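Local coordinates for protein Polyphosphate:AMP phosphotransferase (Pseudomonas aeruginosa PAO1, PDB 3CZP) that uses inorganic polyphosphate as phosphate donor to convert AMP, and less efficiently GMP, to ADP or GDP, with magnesium as cofactor, at residues M3-S6 against A7-G10; Y189-F192 against V193-E197. All coordinates share one frame; numbering follows the deposited sequence.

Contact 1. Residues M3-S6 against A7-G10; sequences MFES and AEVG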
HETATM    1  N   MSE A   3      -7.188  39.423 -10.984  1.00 55.82           N
HETATM    2  CA  MSE A   3      -7.183  38.965  -9.563  1.00 55.24           C
HETATM    3  C   MSE A   3      -5.744  38.946  -9.024  1.00 55.15           C
HETATM    4  O   MSE A   3      -5.505  39.175  -7.832  1.00 56.50           O
HETATM    5  CB  MSE A   3      -7.765  37.562  -9.458  1.00 55.22           C
HETATM    6  CG  MSE A   3      -7.003  36.600  -8.518  1.00 55.28           C
HETATM    7 SE   MSE A   3      -7.621  34.745  -8.788  0.60 56.60          SE
HETATM    8  CE  MSE A   3      -9.224  34.803  -7.557  1.00 49.50           C
ATOM      9  N   PHE A   4      -4.791  38.643  -9.889  1.00 53.83           N
ATOM     10  CA  PHE A   4      -3.402  38.583  -9.471  1.00 52.80           C
ATOM     11  C   PHE A   4      -2.768  39.963  -9.239  1.00 52.35           C
ATOM     12  O   PHE A   4      -1.662  40.024  -8.727  1.00 51.20           O
ATOM     13  CB  PHE A   4      -2.598  37.816 -10.504  1.00 51.94           C
ATOM     14  CG  PHE A   4      -3.065  36.406 -10.690  1.00 51.38           C
ATOM     15  CD1 PHE A   4      -2.918  35.484  -9.663  1.00 48.69           C
ATOM     16  CD2 PHE A   4      -3.671  36.003 -11.887  1.00 49.62           C
ATOM     17  CE1 PHE A   4      -3.343  34.201  -9.833  1.00 50.02           C
ATOM     18  CE2 PHE A   4      -4.094  34.696 -12.062  1.00 51.04           C
ATOM     19  CZ  PHE A   4      -3.945  33.797 -11.037  1.00 48.20           C
ATOM     20  N   GLU A   5      -3.455  41.069  -9.583  1.00 52.32           N
ATOM     21  CA  GLU A   5      -2.823  42.405  -9.459  1.00 52.35           C
ATOM     22  C   GLU A   5      -2.431  42.777  -8.020  1.00 52.01           C
ATOM     23  O   GLU A   5      -1.540  43.608  -7.819  1.00 52.85           O
ATOM     24  CB  GLU A   5      -3.678  43.512 -10.106  1.00 52.81           C
ATOM     25  CG  GLU A   5      -3.893  43.280 -11.612  1.00 53.44           C
ATOM     26  CD  GLU A   5      -4.236  44.528 -12.407  1.00 54.14           C
ATOM     27  OE1 GLU A   5      -4.444  45.628 -11.824  1.00 56.92           O
ATOM     28  OE2 GLU A   5      -4.294  44.406 -13.652  1.00 56.19           O
ATOM     29  N   SER A   6      -3.086  42.166  -7.030  1.00 51.25           N
ATOM     30  CA  SER A   6      -2.769  42.369  -5.604  1.00 50.53           C
ATOM     31  C   SER A   6      -1.309  41.944  -5.268  1.00 49.88           C
ATOM     32  O   SER A   6      -0.602  42.598  -4.487  1.00 49.19           O
ATOM     33  CB  SER A   6      -3.770  41.573  -4.754  1.00 50.51           C
ATOM     34  OG  SER A   6      -4.007  42.201  -3.511  1.00 50.03           O
ATOM     35  N   ALA A   7      -0.881  40.868  -5.919  1.00 49.02           N
ATOM     36  CA  ALA A   7       0.400  40.220  -5.722  1.00 48.81           C
ATOM     37  C   ALA A   7       1.348  40.632  -6.872  1.00 48.60           C
ATOM     38  O   ALA A   7       2.260  39.870  -7.274  1.00 49.46           O
ATOM     39  CB  ALA A   7       0.212  38.691  -5.697  1.00 48.02           C
ATOM     40  N   GLU A   8       1.087  41.805  -7.439  1.00 46.58           N
ATOM     41  CA  GLU A   8       1.960  42.377  -8.465  1.00 45.68           C
ATOM     42  C   GLU A   8       2.470  43.747  -8.047  1.00 44.41           C
ATOM     43  O   GLU A   8       3.194  44.386  -8.815  1.00 43.97           O
ATOM     44  CB  GLU A   8       1.221  42.438  -9.807  1.00 44.93           C
ATOM     45  CG  GLU A   8       1.022  41.060 -10.396  1.00 45.39           C
ATOM     46  CD  GLU A   8       0.469  41.055 -11.787  1.00 46.12           C
ATOM     47  OE1 GLU A   8       0.125  42.126 -12.292  1.00 49.73           O
ATOM     48  OE2 GLU A   8       0.366  39.966 -12.376  1.00 49.84           O
ATOM     49  N   VAL A   9       2.112  44.157  -6.821  1.00 43.49           N
ATOM     50  CA  VAL A   9       2.482  45.466  -6.242  1.00 42.62           C
ATOM     51  C   VAL A   9       3.966  45.498  -5.778  1.00 41.65           C
ATOM     52  O   VAL A   9       4.547  46.577  -5.599  1.00 40.66           O
ATOM     53  CB  VAL A   9       1.516  45.872  -5.056  1.00 42.38           C
ATOM     54  CG1 VAL A   9       1.967  47.241  -4.409  1.00 44.12           C
ATOM     55  CG2 VAL A   9       0.019  45.924  -5.532  1.00 42.01           C
ATOM     56  N   GLY A  10       4.589  44.333  -5.574  1.00 40.26           N
ATOM     57  CA  GLY A  10       6.053  44.299  -5.311  1.00 39.16           C
ATOM     58  C   GLY A  10       6.442  44.131  -3.849  1.00 38.07           C
ATOM     59  O   GLY A  10       7.373  44.801  -3.358  1.00 38.93           O
TER
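The carbonyl oxygen of F4 receives the amide of A7, and two backbone hydrogen bonds of this i to i+3 kind turn the chain through F4-E8. The first runs from A7 N to F4 O at 3.0 Å; the N-H...O angle is 143°, so the bond is far from straight, and the donor stands well above the carbonyl plane, 48° out of it. The second, from E8 N to E5 O, is longer at 3.2 Å and weak. This spacing is that of a short 3-10 turn, with E5 and S6 at its centre, in the N-terminal segment that leads up to helix 15-39.

Aliphatic carbons of E8 and V9 fold back over carbonyl oxygens of the turn. With CG beside its own backbone N (chi1 -71°) and the chain extended beyond it, E8 runs back across F4, bringing E8 CG to 3.3 Å from F4 O and OE2 to 4.1 Å from F4 CB. The polar end finds its partner elsewhere, OE2 being hydrogen-bonded to NE2 of H155. Of V9, the CG2 methyl comes closest, 3.5 Å from S6 O and 3.6 Å from E5 O.

Between the two acidic groups there is proximity without bonding. E5 OE2 and E8 OE1 remain 5.2 Å apart, and their like charges would probably disfavour a closer approach; E5 itself is exposed.

Apolar burial is supplied by F4 and A7, whose side chains both touch V212 of strand 210-214, an outermost strand of the N-terminal parallel sheet. The F4 ring, directed away from A7-G10, stacks with H155 and W153 and also packs on V193 and L200 of helix 186-203. A hydrogen bond from G10 N to OE1 of E214 ties the far end of the segment to the same strand.

Contact 2. Residues Y189-F192 against V193-E197; sequences YDRF and VHYGE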
ATOM      1  N   TYR A 189       2.505  32.352 -20.610  1.00 31.37           N
ATOM      2  CA  TYR A 189       2.111  33.126 -19.390  1.00 30.20           C
ATOM      3  C   TYR A 189       0.648  33.674 -19.455  1.00 28.95           C
ATOM      4  O   TYR A 189      -0.184  33.483 -18.558  1.00 27.37           O
ATOM      5  CB  TYR A 189       3.116  34.289 -19.156  1.00 28.22           C
ATOM      6  CG  TYR A 189       2.794  35.098 -17.915  1.00 28.62           C
ATOM      7  CD1 TYR A 189       3.332  34.760 -16.688  1.00 28.06           C
ATOM      8  CD2 TYR A 189       1.898  36.153 -17.955  1.00 24.87           C
ATOM      9  CE1 TYR A 189       2.990  35.478 -15.511  1.00 26.59           C
ATOM     10  CE2 TYR A 189       1.571  36.867 -16.809  1.00 27.00           C
ATOM     11  CZ  TYR A 189       2.126  36.521 -15.593  1.00 26.19           C
ATOM     12  OH  TYR A 189       1.784  37.213 -14.465  1.00 27.79           O
ATOM     13  N   ASP A 190       0.341  34.363 -20.550  1.00 29.53           N
ATOM     14  CA  ASP A 190      -0.967  34.981 -20.693  1.00 29.60           C
ATOM     15  C   ASP A 190      -2.085  33.951 -20.541  1.00 28.61           C
ATOM     16  O   ASP A 190      -3.089  34.226 -19.891  1.00 28.81           O
ATOM     17  CB  ASP A 190      -1.078  35.705 -22.040  1.00 30.18           C
ATOM     18  CG  ASP A 190      -0.170  36.933 -22.123  1.00 32.23           C
ATOM     19  OD1 ASP A 190       0.546  37.256 -21.143  1.00 33.01           O
ATOM     20  OD2 ASP A 190      -0.140  37.555 -23.197  1.00 38.72           O
ATOM     21  N   ARG A 191      -1.922  32.779 -21.119  1.00 27.92           N
ATOM     22  CA  ARG A 191      -2.990  31.785 -21.049  1.00 30.08           C
ATOM     23  C   ARG A 191      -3.035  31.094 -19.731  1.00 28.03           C
ATOM     24  O   ARG A 191      -4.111  30.834 -19.214  1.00 27.98           O
ATOM     25  CB  ARG A 191      -2.899  30.758 -22.190  1.00 30.13           C
ATOM     26  CG  ARG A 191      -3.013  31.424 -23.535  1.00 33.50           C
ATOM     27  CD  ARG A 191      -2.885  30.422 -24.663  1.00 36.16           C
ATOM     28  NE  ARG A 191      -3.971  29.452 -24.565  1.00 41.43           N
ATOM     29  CZ  ARG A 191      -3.925  28.197 -24.993  1.00 41.70           C
ATOM     30  NH1 ARG A 191      -4.998  27.397 -24.852  1.00 38.82           N
ATOM     31  NH2 ARG A 191      -2.798  27.749 -25.550  1.00 45.21           N
ATOM     32  N   PHE A 192      -1.859  30.809 -19.170  1.00 27.35           N
ATOM     33  CA  PHE A 192      -1.763  30.212 -17.871  1.00 27.44           C
ATOM     34  C   PHE A 192      -2.489  31.035 -16.789  1.00 26.49           C
ATOM     35  O   PHE A 192      -3.205  30.468 -15.916  1.00 25.25           O
ATOM     36  CB  PHE A 192      -0.309  30.087 -17.482  1.00 28.73           C
ATOM     37  CG  PHE A 192      -0.075  29.107 -16.391  1.00 29.53           C
ATOM     38  CD1 PHE A 192      -0.032  27.755 -16.677  1.00 27.97           C
ATOM     39  CD2 PHE A 192       0.071  29.542 -15.058  1.00 29.17           C
ATOM     40  CE1 PHE A 192       0.189  26.847 -15.671  1.00 31.32           C
ATOM     41  CE2 PHE A 192       0.295  28.655 -14.055  1.00 32.31           C
ATOM     42  CZ  PHE A 192       0.365  27.290 -14.348  1.00 32.43           C
ATOM     43  N   VAL A 193      -2.279  32.344 -16.835  1.00 24.41           N
ATOM     44  CA  VAL A 193      -2.855  33.214 -15.828  1.00 24.09           C
ATOM     45  C   VAL A 193      -4.337  33.436 -16.104  1.00 23.32           C
ATOM     46  O   VAL A 193      -5.097  33.620 -15.172  1.00 23.42           O
ATOM     47  CB  VAL A 193      -2.108  34.558 -15.629  1.00 24.58           C
ATOM     48  CG1 VAL A 193      -0.718  34.333 -14.904  1.00 22.04           C
ATOM     49  CG2 VAL A 193      -1.999  35.343 -16.925  1.00 25.72           C
ATOM     50  N   HIS A 194      -4.749  33.425 -17.369  1.00 23.62           N
ATOM     51  CA  HIS A 194      -6.185  33.488 -17.750  1.00 23.65           C
ATOM     52  C   HIS A 194      -6.968  32.316 -17.188  1.00 23.65           C
ATOM     53  O   HIS A 194      -7.986  32.461 -16.488  1.00 22.71           O
ATOM     54  CB  HIS A 194      -6.315  33.580 -19.285  1.00 23.63           C
ATOM     55  CG  HIS A 194      -7.693  33.350 -19.806  1.00 23.59           C
ATOM     56  ND1 HIS A 194      -8.665  34.324 -19.806  1.00 24.76           N
ATOM     57  CD2 HIS A 194      -8.253  32.253 -20.375  1.00 24.89           C
ATOM     58  CE1 HIS A 194      -9.771  33.835 -20.351  1.00 26.03           C
ATOM     59  NE2 HIS A 194      -9.536  32.585 -20.727  1.00 25.05           N
ATOM     60  N   TYR A 195      -6.463  31.119 -17.428  1.00 24.80           N
ATOM     61  CA  TYR A 195      -7.095  29.935 -16.859  1.00 24.35           C
ATOM     62  C   TYR A 195      -6.899  29.826 -15.332  1.00 25.90           C
ATOM     63  O   TYR A 195      -7.822  29.391 -14.627  1.00 23.63           O
ATOM     64  CB  TYR A 195      -6.636  28.659 -17.581  1.00 23.56           C
ATOM     65  CG  TYR A 195      -7.149  28.598 -18.988  1.00 24.50           C
ATOM     66  CD1 TYR A 195      -8.531  28.555 -19.233  1.00 22.31           C
ATOM     67  CD2 TYR A 195      -6.277  28.594 -20.083  1.00 22.24           C
ATOM     68  CE1 TYR A 195      -9.032  28.522 -20.544  1.00 23.90           C
ATOM     69  CE2 TYR A 195      -6.774  28.567 -21.372  1.00 24.35           C
ATOM     70  CZ  TYR A 195      -8.128  28.508 -21.587  1.00 22.04           C
ATOM     71  OH  TYR A 195      -8.603  28.476 -22.838  1.00 25.02           O
ATOM     72  N   GLY A 196      -5.707  30.198 -14.837  1.00 25.38           N
ATOM     73  CA  GLY A 196      -5.450  30.243 -13.390  1.00 25.20           C
ATOM     74  C   GLY A 196      -6.496  31.097 -12.666  1.00 25.75           C
ATOM     75  O   GLY A 196      -7.050  30.706 -11.618  1.00 24.78           O
ATOM     76  N   GLU A 197      -6.876  32.204 -13.268  1.00 25.54           N
ATOM     77  CA  GLU A 197      -7.925  33.008 -12.675  1.00 26.84           C
ATOM     78  C   GLU A 197      -9.262  32.290 -12.502  1.00 27.13           C
ATOM     79  O   GLU A 197      -9.950  32.445 -11.458  1.00 28.01           O
ATOM     80  CB  GLU A 197      -8.099  34.295 -13.457  1.00 27.45           C
ATOM     81  CG  GLU A 197      -9.077  35.238 -12.807  1.00 32.62           C
ATOM     82  CD  GLU A 197      -8.710  36.665 -13.136  1.00 39.31           C
ATOM     83  OE1 GLU A 197      -8.983  37.034 -14.273  1.00 41.15           O
ATOM     84  OE2 GLU A 197      -8.083  37.375 -12.309  1.00 46.11           O
TER
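V193 lays its CG1 methyl over one face of the Y189 ring, a CH-pi contact between residues one helical turn apart. The methyl is 4.0 Å from the ring centroid and displaced toward the rim, with Y189 CZ its nearest ring atom at 3.7 Å. CG anti to the backbone N (chi1 -179°) carries the Y189 ring alongside V193, chi2 near 90° turns its face to the methyl, and a hydrogen bond from OH to L156 O holds the tip of the side chain in place. The other V193 methyl, CG2, presses on the backbone, 3.1 Å from Y189 O and 3.4 Å from D190 O. F192 is buried too, meeting W183 edge-to-face and packing on L115 and V119 of helix 110-119.

Around the helix toward solvent, R191 and Y195 pack loosely: side by side and pointing the same way, they bring R191 NH1 only to 4.1 Å from Y195 CE2, with guanidinium and ring planes 71° apart. Exposed H194 sets CD2 over the centre of the Y195 ring, a contact between adjacent residues, and Y195 also rests on helix 110-119.

Four successive i to i+4 backbone bonds join the two halves, from V193 N to Y189 O through G196 N to F192 O (2.7 Å). They make this a regular, amphipathic part of alpha-helix 186-203, which packs against the parallel sheet of a P-loop kinase-like alpha/beta fold.

Overall arrangement
Both contacts are local and belong to the N-terminal PPK2 half, thought to be catalytically inactive and perhaps responsible for dimerisation, though no second chain touches either. Contact 1 is a short 3-10 turn with i to i+3 bonds before helix 15-39; contact 2 is true alpha-helix. Both are partly buried: F4 and A7 lie inside in contact 1, with E5, S6 and V9 exposed, whereas in contact 2 Y189 and F192 are inside and H194 is exposed. Their centres lie about 14 Å apart, and they touch: M3 N bonds E197 OE2 at 2.6 Å, while F4 CE2 approaches V193 O at 3.4 Å. H155 of strand 148-155 is shared, bonding E8 and touching Y189 and V193.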